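Pollen receptor-like kinase 3 (PDB 5WLS) is a leucine-rich-repeat receptor-like kinase of Arabidopsis pollen, whose extracellular domain resembles SERK co-receptors and probably takes part in signal perception at the cell surface. Local coordinates at residues Met190-Asn195 against Gly200-Ile205; Arg6-Val11 against Glu60-Leu65. All coordinates share one frame; numbering follows the deposited sequence.

Contact 1. Residues Met190-Asn195 against Gly200-Ile205; sequences MKFEGN and GSPLNI
CG of P202 meets F192 obliquely at the CD2-CE2 bond, 3.7 Å from CD2 of F192, and CD of P202 follows at 4.0 Å from CE2 of F192. M190 closes the same spot: with CG wedged between backbone N and carbonyl carbon (chi1 60°) and a bend at chi3, its SD lies in the plane of the F192 ring, at the edge, and stands 3.9 Å from CG of P202. Strand 189-191 is the outermost strand at this end of the main sheet, and the C199-C207 disulfide brackets the loop carrying P202, which folds back beside that strand; both are consistent with the C-terminal cap of a leucine-rich-repeat solenoid. L167, L169, I178 of a loop and I182 of helix 180-183 also touch F192. Packing slackens toward L203, whose CD1 comes no nearer than 4.3 Å to CB of F192. P202 itself is largely solvent-exposed, L203 partly so, and no hydrogen bond crosses between the segments. Polar order sits within 190-195 instead: ND2 of N195 donates to O of F192 at 3.1 Å, nearly straight at 159°, with the donor above the carbonyl plane; L169 O takes a second bond from the same ND2.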
ATOM      1  N   MET A 190       7.146  16.160  -3.144  1.00 45.14           N
ATOM      2  CA  MET A 190       8.082  15.053  -3.060  1.00 46.72           C
ATOM      3  C   MET A 190       8.969  15.223  -1.838  1.00 39.72           C
ATOM      4  O   MET A 190       9.304  16.343  -1.436  1.00 40.74           O
ATOM      5  CB  MET A 190       8.939  14.949  -4.330  1.00 46.26           C
ATOM      6  CG  MET A 190       9.783  16.180  -4.630  1.00 45.73           C
ATOM      7  SD  MET A 190      10.473  16.160  -6.298  1.00 52.22           S
ATOM      8  CE  MET A 190       9.063  16.658  -7.276  1.00 35.48           C
ATOM      9  N   LYS A 191       9.327  14.091  -1.237  1.00 41.73           N
ATOM     10  CA  LYS A 191      10.161  14.088  -0.046  1.00 39.75           C
ATOM     11  C   LYS A 191      11.227  13.017  -0.180  1.00 36.03           C
ATOM     12  O   LYS A 191      10.923  11.869  -0.537  1.00 40.76           O
ATOM     13  CB  LYS A 191       9.339  13.864   1.225  1.00 38.08           C
ATOM     14  CG  LYS A 191       8.427  15.034   1.558  1.00 45.34           C
ATOM     15  CD  LYS A 191       7.543  14.747   2.761  1.00 59.21           C
ATOM     16  CE  LYS A 191       6.569  15.893   3.008  1.00 65.36           C
ATOM     17  NZ  LYS A 191       5.561  15.575   4.058  1.00 67.76           N
ATOM     18  N   PHE A 192      12.485  13.407   0.133  1.00 36.69           N
ATOM     19  CA  PHE A 192      13.613  12.494  -0.023  1.00 33.93           C
ATOM     20  C   PHE A 192      14.616  12.544   1.136  1.00 37.24           C
ATOM     21  O   PHE A 192      15.639  11.823   1.075  1.00 40.42           O
ATOM     22  CB  PHE A 192      14.340  12.750  -1.346  1.00 31.19           C
ATOM     23  CG  PHE A 192      13.462  12.590  -2.585  1.00 30.46           C
ATOM     24  CD1 PHE A 192      13.133  11.345  -3.123  1.00 34.53           C
ATOM     25  CD2 PHE A 192      12.984  13.722  -3.220  1.00 49.22           C
ATOM     26  CE1 PHE A 192      12.351  11.261  -4.261  1.00 40.91           C
ATOM     27  CE2 PHE A 192      12.201  13.644  -4.345  1.00 48.03           C
ATOM     28  CZ  PHE A 192      11.882  12.412  -4.868  1.00 45.88           C
ATOM     29  N   GLU A 193      14.319  13.307   2.214  1.00 36.81           N
ATOM     30  CA  GLU A 193      15.246  13.441   3.356  1.00 40.13           C
ATOM     31  C   GLU A 193      15.634  12.091   3.925  1.00 38.63           C
ATOM     32  O   GLU A 193      14.978  11.062   3.720  1.00 37.17           O
ATOM     33  CB  GLU A 193      14.694  14.193   4.602  1.00 50.74           C
ATOM     34  CG  GLU A 193      13.893  15.411   4.334  1.00 68.35           C
ATOM     35  CD  GLU A 193      12.467  14.908   3.972  1.00 90.58           C
ATOM     36  OE1 GLU A 193      12.195  15.120   2.790  1.00 94.79           O
ATOM     37  OE2 GLU A 193      11.706  14.382   4.853  1.00 94.35           O
ATOM     38  N   GLY A 194      16.722  12.126   4.681  1.00 40.88           N
ATOM     39  CA  GLY A 194      17.078  10.969   5.452  1.00 33.67           C
ATOM     40  C   GLY A 194      17.498   9.819   4.606  1.00 33.64           C
ATOM     41  O   GLY A 194      17.468   8.674   5.061  1.00 43.96           O
ATOM     42  N   ASN A 195      17.873  10.098   3.368  1.00 34.36           N
ATOM     43  CA  ASN A 195      18.361   9.110   2.426  1.00 39.42           C
ATOM     44  C   ASN A 195      19.796   9.512   2.133  1.00 45.85           C
ATOM     45  O   ASN A 195      20.075  10.137   1.108  1.00 44.63           O
ATOM     46  CB  ASN A 195      17.514   9.084   1.171  1.00 41.61           C
ATOM     47  CG  ASN A 195      16.299   8.195   1.309  1.00 45.33           C
ATOM     48  OD1 ASN A 195      16.421   6.990   1.511  1.00 39.40           O
ATOM     49  ND2 ASN A 195      15.116   8.788   1.198  1.00 41.69           N
ATOM     50  N   GLY A 200      21.575  14.429  -6.479  1.00 42.69           N
ATOM     51  CA  GLY A 200      20.880  15.026  -7.610  1.00 54.09           C
ATOM     52  C   GLY A 200      19.814  15.973  -7.114  1.00 64.51           C
ATOM     53  O   GLY A 200      20.111  16.921  -6.378  1.00 76.10           O
ATOM     54  N   SER A 201      18.583  15.753  -7.567  1.00 65.97           N
ATOM     55  CA  SER A 201      17.437  15.882  -6.677  1.00 67.17           C
ATOM     56  C   SER A 201      16.831  17.272  -6.561  1.00 57.94           C
ATOM     57  O   SER A 201      17.245  18.211  -7.251  1.00 57.04           O
ATOM     58  CB  SER A 201      17.846  15.442  -5.271  1.00 79.14           C
ATOM     59  OG  SER A 201      18.494  14.190  -5.277  1.00 87.75           O
ATOM     60  N   PRO A 202      15.789  17.407  -5.731  1.00 54.71           N
ATOM     61  CA  PRO A 202      15.572  18.674  -5.017  1.00 44.67           C
ATOM     62  C   PRO A 202      16.527  18.871  -3.847  1.00 49.12           C
ATOM     63  O   PRO A 202      16.676  20.009  -3.382  1.00 60.17           O
ATOM     64  CB  PRO A 202      14.117  18.558  -4.528  1.00 37.61           C
ATOM     65  CG  PRO A 202      13.831  17.085  -4.526  1.00 40.71           C
ATOM     66  CD  PRO A 202      14.612  16.523  -5.668  1.00 46.10           C
ATOM     67  N   LEU A 203      17.154  17.806  -3.343  1.00 31.05           N
ATOM     68  CA  LEU A 203      18.251  17.953  -2.395  1.00 46.09           C
ATOM     69  C   LEU A 203      19.399  18.732  -3.032  1.00 41.86           C
ATOM     70  O   LEU A 203      19.633  18.666  -4.243  1.00 47.23           O
ATOM     71  CB  LEU A 203      18.737  16.590  -1.908  1.00 52.37           C
ATOM     72  CG  LEU A 203      17.689  15.565  -1.464  1.00 66.54           C
ATOM     73  CD1 LEU A 203      18.359  14.224  -1.193  1.00 63.21           C
ATOM     74  CD2 LEU A 203      16.908  16.054  -0.254  1.00 82.09           C
ATOM     75  N   ASN A 204      20.145  19.454  -2.195  1.00 46.76           N
ATOM     76  CA  ASN A 204      21.182  20.370  -2.655  1.00 46.48           C
ATOM     77  C   ASN A 204      22.549  19.714  -2.782  1.00 48.74           C
ATOM     78  O   ASN A 204      23.566  20.377  -2.553  1.00 55.04           O
ATOM     79  CB  ASN A 204      21.253  21.575  -1.717  1.00 51.31           C
ATOM     80  CG  ASN A 204      21.547  21.181  -0.287  1.00 66.62           C
ATOM     81  OD1 ASN A 204      21.565  19.997   0.041  1.00 72.60           O
ATOM     82  ND2 ASN A 204      21.762  22.169   0.573  1.00 76.03           N
ATOM     83  N   ILE A 205      22.605  18.437  -3.154  1.00 50.70           N
ATOM     84  CA  ILE A 205      23.865  17.708  -3.248  1.00 58.25           C
ATOM     85  C   ILE A 205      23.982  17.083  -4.633  1.00 59.50           C
ATOM     86  O   ILE A 205      23.173  16.223  -5.003  1.00 58.65           O
ATOM     87  CB  ILE A 205      23.989  16.629  -2.162  1.00 65.29           C
ATOM     88  CG1 ILE A 205      24.119  17.275  -0.780  1.00 79.56           C
ATOM     89  CG2 ILE A 205      25.192  15.744  -2.426  1.00 62.59           C
ATOM     90  CD1 ILE A 205      23.785  16.338   0.359  1.00 84.58           C
TER

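Contact 2. Residues Arg6-Val11 against Glu60-Leu65; sequences RFKRSV and EDLKDL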
ATOM      1  N   ARG A   6     -15.443 -13.280   7.076  1.00 65.93           N
ATOM      2  CA  ARG A   6     -15.084 -13.827   8.379  1.00 70.57           C
ATOM      3  C   ARG A   6     -14.084 -14.978   8.275  1.00 64.94           C
ATOM      4  O   ARG A   6     -13.527 -15.385   9.298  1.00 64.93           O
ATOM      5  CB  ARG A   6     -16.322 -14.280   9.157  1.00 77.89           C
ATOM      6  CG  ARG A   6     -16.015 -14.431  10.650  1.00 84.87           C
ATOM      7  CD  ARG A   6     -16.536 -15.698  11.283  1.00 90.46           C
ATOM      8  NE  ARG A   6     -16.626 -15.574  12.738  1.00 97.38           N
ATOM      9  CZ  ARG A   6     -16.628 -16.606  13.577  1.00102.57           C
ATOM     10  NH1 ARG A   6     -16.547 -17.842  13.107  1.00103.40           N
ATOM     11  NH2 ARG A   6     -16.713 -16.403  14.886  1.00104.13           N
ATOM     12  N   PHE A   7     -13.784 -15.455   7.064  1.00 58.67           N
ATOM     13  CA  PHE A   7     -12.513 -16.143   6.844  1.00 63.88           C
ATOM     14  C   PHE A   7     -11.371 -15.205   7.172  1.00 66.17           C
ATOM     15  O   PHE A   7     -10.434 -15.564   7.890  1.00 65.29           O
ATOM     16  CB  PHE A   7     -12.363 -16.610   5.387  1.00 72.94           C
ATOM     17  CG  PHE A   7     -13.311 -17.695   4.954  1.00 81.48           C
ATOM     18  CD1 PHE A   7     -14.070 -18.413   5.865  1.00 90.22           C
ATOM     19  CD2 PHE A   7     -13.414 -18.013   3.608  1.00 77.01           C
ATOM     20  CE1 PHE A   7     -14.934 -19.399   5.424  1.00 94.66           C
ATOM     21  CE2 PHE A   7     -14.266 -19.003   3.168  1.00 84.15           C
ATOM     22  CZ  PHE A   7     -15.027 -19.698   4.079  1.00 94.47           C
ATOM     23  N   LYS A   8     -11.452 -13.979   6.651  1.00 63.54           N
ATOM     24  CA  LYS A   8     -10.365 -13.025   6.802  1.00 55.47           C
ATOM     25  C   LYS A   8     -10.232 -12.565   8.247  1.00 56.14           C
ATOM     26  O   LYS A   8      -9.115 -12.359   8.738  1.00 54.14           O
ATOM     27  CB  LYS A   8     -10.596 -11.836   5.871  1.00 50.21           C
ATOM     28  CG  LYS A   8      -9.393 -10.941   5.693  1.00 51.65           C
ATOM     29  CD  LYS A   8      -9.524  -9.698   6.549  1.00 53.79           C
ATOM     30  CE  LYS A   8      -8.375  -8.744   6.306  1.00 61.36           C
ATOM     31  NZ  LYS A   8      -8.476  -7.552   7.188  1.00 66.01           N
ATOM     32  N   ARG A   9     -11.353 -12.399   8.947  1.00 57.72           N
ATOM     33  CA  ARG A   9     -11.274 -12.047  10.361  1.00 60.74           C
ATOM     34  C   ARG A   9     -10.623 -13.142  11.197  1.00 67.28           C
ATOM     35  O   ARG A   9      -9.968 -12.838  12.203  1.00 70.34           O
ATOM     36  CB  ARG A   9     -12.672 -11.752  10.897  1.00 64.93           C
ATOM     37  CG  ARG A   9     -12.710 -11.544  12.381  1.00 76.21           C
ATOM     38  CD  ARG A   9     -13.635 -10.420  12.746  1.00 93.23           C
ATOM     39  NE  ARG A   9     -13.177  -9.105  12.306  1.00 96.50           N
ATOM     40  CZ  ARG A   9     -12.759  -8.154  13.133  1.00 89.67           C
ATOM     41  NH1 ARG A   9     -12.682  -8.395  14.429  1.00 95.55           N
ATOM     42  NH2 ARG A   9     -12.379  -6.978  12.661  1.00 85.06           N
ATOM     43  N   SER A  10     -10.753 -14.396  10.778  1.00 69.28           N
ATOM     44  CA  SER A  10     -10.329 -15.532  11.587  1.00 75.10           C
ATOM     45  C   SER A  10      -8.875 -15.899  11.317  1.00 83.85           C
ATOM     46  O   SER A  10      -8.558 -17.042  10.992  1.00 89.94           O
ATOM     47  CB  SER A  10     -11.250 -16.716  11.328  1.00 72.05           C
ATOM     48  OG  SER A  10     -10.939 -17.811  12.175  1.00 73.66           O
ATOM     49  N   VAL A  11      -7.972 -14.926  11.431  1.00 81.41           N
ATOM     50  CA  VAL A  11      -6.552 -15.243  11.359  1.00 79.98           C
ATOM     51  C   VAL A  11      -5.896 -15.053  12.728  1.00 93.97           C
ATOM     52  O   VAL A  11      -5.619 -16.040  13.416  1.00112.41           O
ATOM     53  CB  VAL A  11      -5.859 -14.460  10.221  1.00 60.42           C
ATOM     54  CG1 VAL A  11      -5.916 -12.931  10.389  1.00 50.86           C
ATOM     55  CG2 VAL A  11      -4.443 -14.952  10.081  1.00 58.11           C
ATOM     56  N   GLU A  60      -6.858 -14.901  -1.134  1.00 67.60           N
ATOM     57  CA  GLU A  60      -7.901 -15.656  -1.820  1.00 67.83           C
ATOM     58  C   GLU A  60      -9.270 -15.393  -1.205  1.00 62.52           C
ATOM     59  O   GLU A  60     -10.285 -15.419  -1.910  1.00 69.44           O
ATOM     60  CB  GLU A  60      -7.586 -17.153  -1.791  1.00 74.59           C
ATOM     61  CG  GLU A  60      -6.304 -17.542  -2.515  1.00 75.66           C
ATOM     62  CD  GLU A  60      -6.372 -17.294  -4.011  1.00 78.72           C
ATOM     63  OE1 GLU A  60      -7.479 -17.377  -4.583  1.00 80.96           O
ATOM     64  OE2 GLU A  60      -5.314 -17.020  -4.616  1.00 77.21           O
ATOM     65  N   ASP A  61      -9.318 -15.130   0.105  1.00 65.51           N
ATOM     66  CA  ASP A  61     -10.564 -14.694   0.729  1.00 66.12           C
ATOM     67  C   ASP A  61     -11.023 -13.353   0.167  1.00 65.22           C
ATOM     68  O   ASP A  61     -12.210 -13.165  -0.122  1.00 74.40           O
ATOM     69  CB  ASP A  61     -10.395 -14.605   2.247  1.00 68.49           C
ATOM     70  CG  ASP A  61     -10.146 -15.957   2.885  1.00 73.96           C
ATOM     71  OD1 ASP A  61     -10.598 -16.976   2.322  1.00 77.47           O
ATOM     72  OD2 ASP A  61      -9.506 -16.000   3.955  1.00 76.91           O
ATOM     73  N   LEU A  62     -10.095 -12.406   0.002  1.00 51.67           N
ATOM     74  CA  LEU A  62     -10.470 -11.082  -0.484  1.00 51.18           C
ATOM     75  C   LEU A  62     -10.800 -11.081  -1.971  1.00 56.60           C
ATOM     76  O   LEU A  62     -11.464 -10.152  -2.442  1.00 63.37           O
ATOM     77  CB  LEU A  62      -9.353 -10.072  -0.207  1.00 55.33           C
ATOM     78  CG  LEU A  62      -8.832  -9.899   1.221  1.00 50.54           C
ATOM     79  CD1 LEU A  62      -7.726  -8.852   1.249  1.00 47.88           C
ATOM     80  CD2 LEU A  62      -9.951  -9.529   2.185  1.00 42.74           C
ATOM     81  N   LYS A  63     -10.353 -12.092  -2.721  1.00 54.21           N
ATOM     82  CA  LYS A  63     -10.727 -12.195  -4.126  1.00 61.00           C
ATOM     83  C   LYS A  63     -12.200 -12.524  -4.308  1.00 64.70           C
ATOM     84  O   LYS A  63     -12.758 -12.243  -5.373  1.00 67.15           O
ATOM     85  CB  LYS A  63      -9.879 -13.254  -4.833  1.00 58.94           C
ATOM     86  CG  LYS A  63      -8.510 -12.770  -5.280  1.00 67.29           C
ATOM     87  CD  LYS A  63      -7.624 -13.934  -5.694  1.00 71.20           C
ATOM     88  CE  LYS A  63      -7.967 -14.421  -7.096  1.00 70.85           C
ATOM     89  NZ  LYS A  63      -7.009 -15.456  -7.577  1.00 67.63           N
ATOM     90  N   ASP A  64     -12.840 -13.108  -3.296  1.00 61.47           N
ATOM     91  CA  ASP A  64     -14.251 -13.449  -3.386  1.00 72.09           C
ATOM     92  C   ASP A  64     -15.168 -12.254  -3.122  1.00 73.12           C
ATOM     93  O   ASP A  64     -16.391 -12.428  -3.094  1.00 81.72           O
ATOM     94  CB  ASP A  64     -14.571 -14.597  -2.423  1.00 77.21           C
ATOM     95  CG  ASP A  64     -13.832 -15.870  -2.751  1.00 76.56           C
ATOM     96  OD1 ASP A  64     -13.478 -16.073  -3.931  1.00 77.15           O
ATOM     97  OD2 ASP A  64     -13.597 -16.667  -1.816  1.00 72.64           O
ATOM     98  N   LEU A  65     -14.608 -11.049  -2.930  1.00 69.73           N
ATOM     99  CA  LEU A  65     -15.350  -9.792  -2.940  1.00 64.63           C
ATOM    100  C   LEU A  65     -15.110  -9.100  -4.270  1.00 65.74           C
ATOM    101  O   LEU A  65     -14.055  -8.475  -4.458  1.00 67.32           O
ATOM    102  CB  LEU A  65     -14.926  -8.884  -1.781  1.00 59.48           C
ATOM    103  CG  LEU A  65     -14.870  -9.472  -0.380  1.00 58.97           C
ATOM    104  CD1 LEU A  65     -14.224  -8.513   0.607  1.00 59.21           C
ATOM    105  CD2 LEU A  65     -16.364  -9.600  -0.032  1.00 59.85           C
TER
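F7 and D61 both set CG anti to their own carbonyl carbon (chi1 near -67° in both), and these torsions bring the carboxylate of D61 against the base of the F7 side chain. The two residues belong to short helices of a leucine-rich-repeat ectodomain: F7 to helix 3-9 of the N-terminal capping region, D61 to the weakly bonded helix 59-63. Between 6-11 and 60-65 the CA atoms come closest at K8 and D61, 6.3 Å apart.

D61 divides its carboxylate between two parts of the phenylalanine. OD2 lies 3.3 Å from CB of F7, whereas OD1 approaches the ring edge near its plane, 3.3 Å from CD2 of F7. Ring and carboxylate planes are turned 51° against each other, and the side chains cross at about a right angle. An oxygen at the rim of an aromatic ring faces the slightly positive C-H edge, so this placement is probably mildly favourable electrostatically. It is not a hydrogen bond, and none links the two segments; OD2 stays 3.9 Å from the backbone N of K8.

The other half of the contact is apolar and more deeply placed. K8 starts toward helix 59-63, then bends at chi2 (-101°) and carries its amine away, so that its aliphatic part does the packing. I46 of strand 42-47 touches both K8 and the buried L62, joining the two helices to the sheet. Where lysine and leucine meet, CG of K8 rests 3.8 Å from the CD2 methyl of L62.

In the fold
Contacts 1 and 2 mark the two end regions of one elongated repeat domain. Their centres are about 40 Å apart on opposite sides of the chain's centre, and their nearest atoms are still about 27 Å apart, so neither touches the other. They follow in series along the chain: 6-11 with 60-65 is complete before 190-195 meets 200-205. The sheet running through 42-47 and 70-72 to 189-191 connects them, since contact 2 packs on strand 42-47 and contact 1 begins on the last strand. A glycan sugar touches V11 beside contact 2, about 13 Å from the D61 side chain; it is attached to the protein and marks no binding pocket.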